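Hydrazine synthase subunit alpha (Candidatus Kuenenia stuttgartiensis, PDB 5C2V) forms the subunit of hydrazine synthase in which hydroxylamine made in the gamma subunit condenses with ammonia to yield hydrazine, using c-type heme. Local coordinates at residues Q449-V454 against M537-A542. Numbering follows the deposited sequence.
Sequences QKAKNV and MSVQTA. With HEC (heme c), chain B.
One face of the Gln540 amide is covered by Lys450 and the Gln449 carbonyl, and heme c comes in at the nitrogen end, tilted toward the opposite side. Lys450 CG stands above the amide oxygen, 3.4 Å from Gln540 OE1, while the Gln449 carbonyl carbon lies over the same face, 4.1 Å from Gln540 CD. The heme methyl approaches obliquely, with HEC CMD 3.5 Å from Gln540 NE2, and the porphyrin stands nearly perpendicular to the amide. Gln540 holds CG anti to its own N (chi1 -170°), and from there an extended chain carries the amide across the Gln449-Lys450 backbone, where NE2 donates a hydrogen bond to the His448 carbonyl oxygen. Glutamine suits this place: a flat amide that can carry methylenes on one face and still donate an N-H. The extended Lys450 offers it methylenes and takes its ammonium on to the Thr437 carbonyl. Ala542, small enough to sit against the porphyrin, lays CB over its face, 3.5 Å from HEC C1D.

One weak hydrogen bond links the two backbones, Ala451 N to Val539 O (3.1 Å, 133°), with a CA-H...O contact from Gln540 to Gln449 O alongside. Next to it Val539 sits at the mouth of the arch made by 450-454: its CG1 lies 4.1 Å from Val454 CG1, and CG2 touches Lys452 CE at 4.0 Å. A branched residue can meet both at once. The long Lys452 chain crosses Val539 at about a right angle before its ammonium reaches Asp533 in a salt bridge.

Strand 538-541 lies at the margin of an antiparallel sheet in the middle, pentacoordinate-heme domain, bonded through Val539 to Ile531 of strand 527-532; the loop between strands 428-433 and 461-467 packs against it.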
loop_
_atom_site.group_PDB
_atom_site.type_symbol
_atom_site.label_atom_id
_atom_site.label_comp_id
_atom_site.label_asym_id
_atom_site.label_seq_id
_atom_site.Cartn_x
_atom_site.Cartn_y
_atom_site.Cartn_z
ATOM N N GLN D 449 -6.876 -5.138 12.411
ATOM C CA GLN D 449 -6.387 -4.187 13.400
ATOM C C GLN D 449 -7.408 -4.010 14.518
ATOM O O GLN D 449 -8.470 -4.633 14.503
ATOM C CB GLN D 449 -6.084 -2.839 12.744
ATOM C CG GLN D 449 -5.023 -2.899 11.660
ATOM C CD GLN D 449 -4.933 -1.613 10.861
ATOM O OE1 GLN D 449 -5.926 -0.907 10.684
ATOM N NE2 GLN D 449 -3.737 -1.301 10.374
ATOM N N LYS D 450 -7.082 -3.161 15.486
ATOM C CA LYS D 450 -7.985 -2.896 16.599
ATOM C C LYS D 450 -8.991 -1.809 16.240
ATOM O O LYS D 450 -8.639 -0.801 15.631
ATOM C CB LYS D 450 -7.199 -2.492 17.848
ATOM C CG LYS D 450 -6.288 -3.579 18.393
ATOM C CD LYS D 450 -5.645 -3.150 19.703
ATOM C CE LYS D 450 -4.757 -4.245 20.268
ATOM N NZ LYS D 450 -4.169 -3.857 21.580
ATOM N N ALA D 451 -10.246 -2.022 16.617
ATOM C CA ALA D 451 -11.291 -1.038 16.374
ATOM C C ALA D 451 -11.298 0.013 17.476
ATOM O O ALA D 451 -11.964 1.043 17.363
ATOM C CB ALA D 451 -12.642 -1.714 16.275
ATOM N N LYS D 452 -10.530 -0.260 18.527
ATOM C CA LYS D 452 -10.441 0.606 19.698
ATOM C C LYS D 452 -9.419 0.042 20.674
ATOM O O LYS D 452 -9.028 -1.121 20.569
ATOM C CB LYS D 452 -11.802 0.743 20.388
ATOM C CG LYS D 452 -12.397 -0.579 20.845
ATOM C CD LYS D 452 -13.752 -0.378 21.506
ATOM C CE LYS D 452 -14.366 -1.706 21.921
ATOM N NZ LYS D 452 -15.690 -1.528 22.580
ATOM N N ASN D 453 -8.987 0.866 21.622
ATOM C CA ASN D 453 -8.070 0.412 22.657
ATOM C C ASN D 453 -8.754 -0.565 23.603
ATOM O O ASN D 453 -9.875 -0.326 24.050
ATOM C CB ASN D 453 -7.511 1.598 23.444
ATOM C CG ASN D 453 -6.627 2.494 22.600
ATOM O OD1 ASN D 453 -5.908 2.024 21.719
ATOM N ND2 ASN D 453 -6.674 3.794 22.868
ATOM N N VAL D 454 -8.078 -1.667 23.901
ATOM C CA VAL D 454 -8.613 -2.654 24.827
ATOM C C VAL D 454 -7.585 -3.035 25.885
ATOM O O VAL D 454 -6.431 -3.328 25.572
ATOM C CB VAL D 454 -9.084 -3.929 24.094
ATOM C CG1 VAL D 454 -10.464 -3.716 23.492
ATOM C CG2 VAL D 454 -8.080 -4.339 23.028
ATOM N N MET D 537 -19.035 -7.909 20.094
ATOM C CA MET D 537 -18.585 -7.571 18.747
ATOM C C MET D 537 -17.071 -7.711 18.610
ATOM O O MET D 537 -16.333 -7.520 19.576
ATOM C CB MET D 537 -19.019 -6.150 18.384
ATOM C CG MET D 537 -20.523 -5.930 18.460
ATOM S SD MET D 537 -21.018 -4.247 18.045
ATOM C CE MET D 537 -20.168 -3.323 19.321
ATOM N N SER D 538 -16.611 -8.039 17.406
ATOM C CA SER D 538 -15.190 -8.273 17.180
ATOM C C SER D 538 -14.397 -6.970 17.119
ATOM O O SER D 538 -14.642 -6.117 16.266
ATOM C CB SER D 538 -14.982 -9.065 15.887
ATOM O OG SER D 538 -13.604 -9.200 15.586
ATOM N N VAL D 539 -13.440 -6.832 18.032
ATOM C CA VAL D 539 -12.528 -5.696 18.036
ATOM C C VAL D 539 -11.396 -5.928 17.041
ATOM O O VAL D 539 -10.981 -5.018 16.323
ATOM C CB VAL D 539 -11.942 -5.450 19.443
ATOM C CG1 VAL D 539 -10.985 -4.266 19.424
ATOM C CG2 VAL D 539 -13.062 -5.214 20.445
ATOM N N GLN D 540 -10.900 -7.161 17.009
ATOM C CA GLN D 540 -9.821 -7.535 16.106
ATOM C C GLN D 540 -10.027 -8.958 15.598
ATOM O O GLN D 540 -10.407 -9.850 16.358
ATOM C CB GLN D 540 -8.468 -7.404 16.810
ATOM C CG GLN D 540 -7.255 -7.546 15.903
ATOM C CD GLN D 540 -5.959 -7.216 16.621
ATOM O OE1 GLN D 540 -5.961 -6.881 17.805
ATOM N NE2 GLN D 540 -4.843 -7.306 15.904
ATOM N N THR D 541 -9.776 -9.164 14.312
ATOM C CA THR D 541 -9.958 -10.472 13.700
ATOM C C THR D 541 -8.617 -11.036 13.257
ATOM O O THR D 541 -7.798 -10.325 12.673
ATOM C CB THR D 541 -10.914 -10.400 12.489
ATOM O OG1 THR D 541 -12.174 -9.857 12.903
ATOM C CG2 THR D 541 -11.138 -11.784 11.893
ATOM N N ALA D 542 -8.390 -12.314 13.532
ATOM C CA ALA D 542 -7.177 -12.963 13.064
ATOM C C ALA D 542 -7.471 -13.563 11.705
ATOM O O ALA D 542 -8.211 -14.541 11.595
ATOM C CB ALA D 542 -6.719 -14.031 14.040
HETATM FE FE HEC B . -2.702 -14.986 15.221
HETATM C CHA HEC B . -1.887 -13.977 12.020
HETATM C CHB HEC B . -1.178 -18.001 14.639
HETATM C CHC HEC B . -3.847 -16.164 18.257
HETATM C CHD HEC B . -4.421 -12.064 15.734
HETATM N NA HEC B . -1.715 -15.827 13.632
HETATM C C1A HEC B . -1.497 -15.241 12.400
HETATM C C2A HEC B . -0.782 -16.186 11.571
HETATM C C3A HEC B . -0.587 -17.297 12.287
HETATM C C4A HEC B . -1.169 -17.096 13.600
HETATM C CMA HEC B . 0.134 -18.576 11.808
HETATM C CAA HEC B . -0.339 -15.938 10.113
HETATM C CBA HEC B . 1.132 -15.534 10.075
HETATM C CGA HEC B . 1.332 -14.177 10.701
HETATM O O1A HEC B . 2.240 -14.039 11.561
HETATM O O2A HEC B . 0.585 -13.231 10.346
HETATM N NB HEC B . -2.656 -16.817 16.211
HETATM C C1B HEC B . -1.739 -17.799 15.882
HETATM C C2B HEC B . -1.466 -18.571 17.077
HETATM C C3B HEC B . -2.202 -18.076 18.074
HETATM C C4B HEC B . -2.966 -16.957 17.553
HETATM C CMB HEC B . -0.501 -19.771 17.179
HETATM C CAB HEC B . -2.209 -18.607 19.526
HETATM C CBB HEC B . -3.593 -19.211 19.856
HETATM N NC HEC B . -3.869 -14.230 16.747
HETATM C C1C HEC B . -4.302 -14.926 17.861
HETATM C C2C HEC B . -5.228 -14.079 18.586
HETATM C C3C HEC B . -5.466 -13.001 17.835
HETATM C C4C HEC B . -4.565 -13.038 16.698
HETATM C CMC HEC B . -6.057 -14.513 19.815
HETATM C CAC HEC B . -6.438 -11.855 18.195
HETATM C CBC HEC B . -7.599 -11.829 17.177
HETATM N ND HEC B . -3.101 -13.290 14.054
HETATM C C1D HEC B . -3.821 -12.189 14.504
HETATM C C2D HEC B . -3.847 -11.182 13.469
HETATM C C3D HEC B . -3.048 -11.782 12.307
HETATM C C4D HEC B . -2.632 -13.089 12.760
HETATM C CMD HEC B . -4.530 -9.799 13.535
HETATM C CAD HEC B . -2.753 -11.146 10.933
HETATM C CBD HEC B . -4.065 -10.996 10.172
HETATM C CGD HEC B . -3.805 -10.345 8.842
HETATM O O1D HEC B . -4.796 -9.966 8.170
HETATM O O2D HEC B . -2.614 -10.199 8.460
#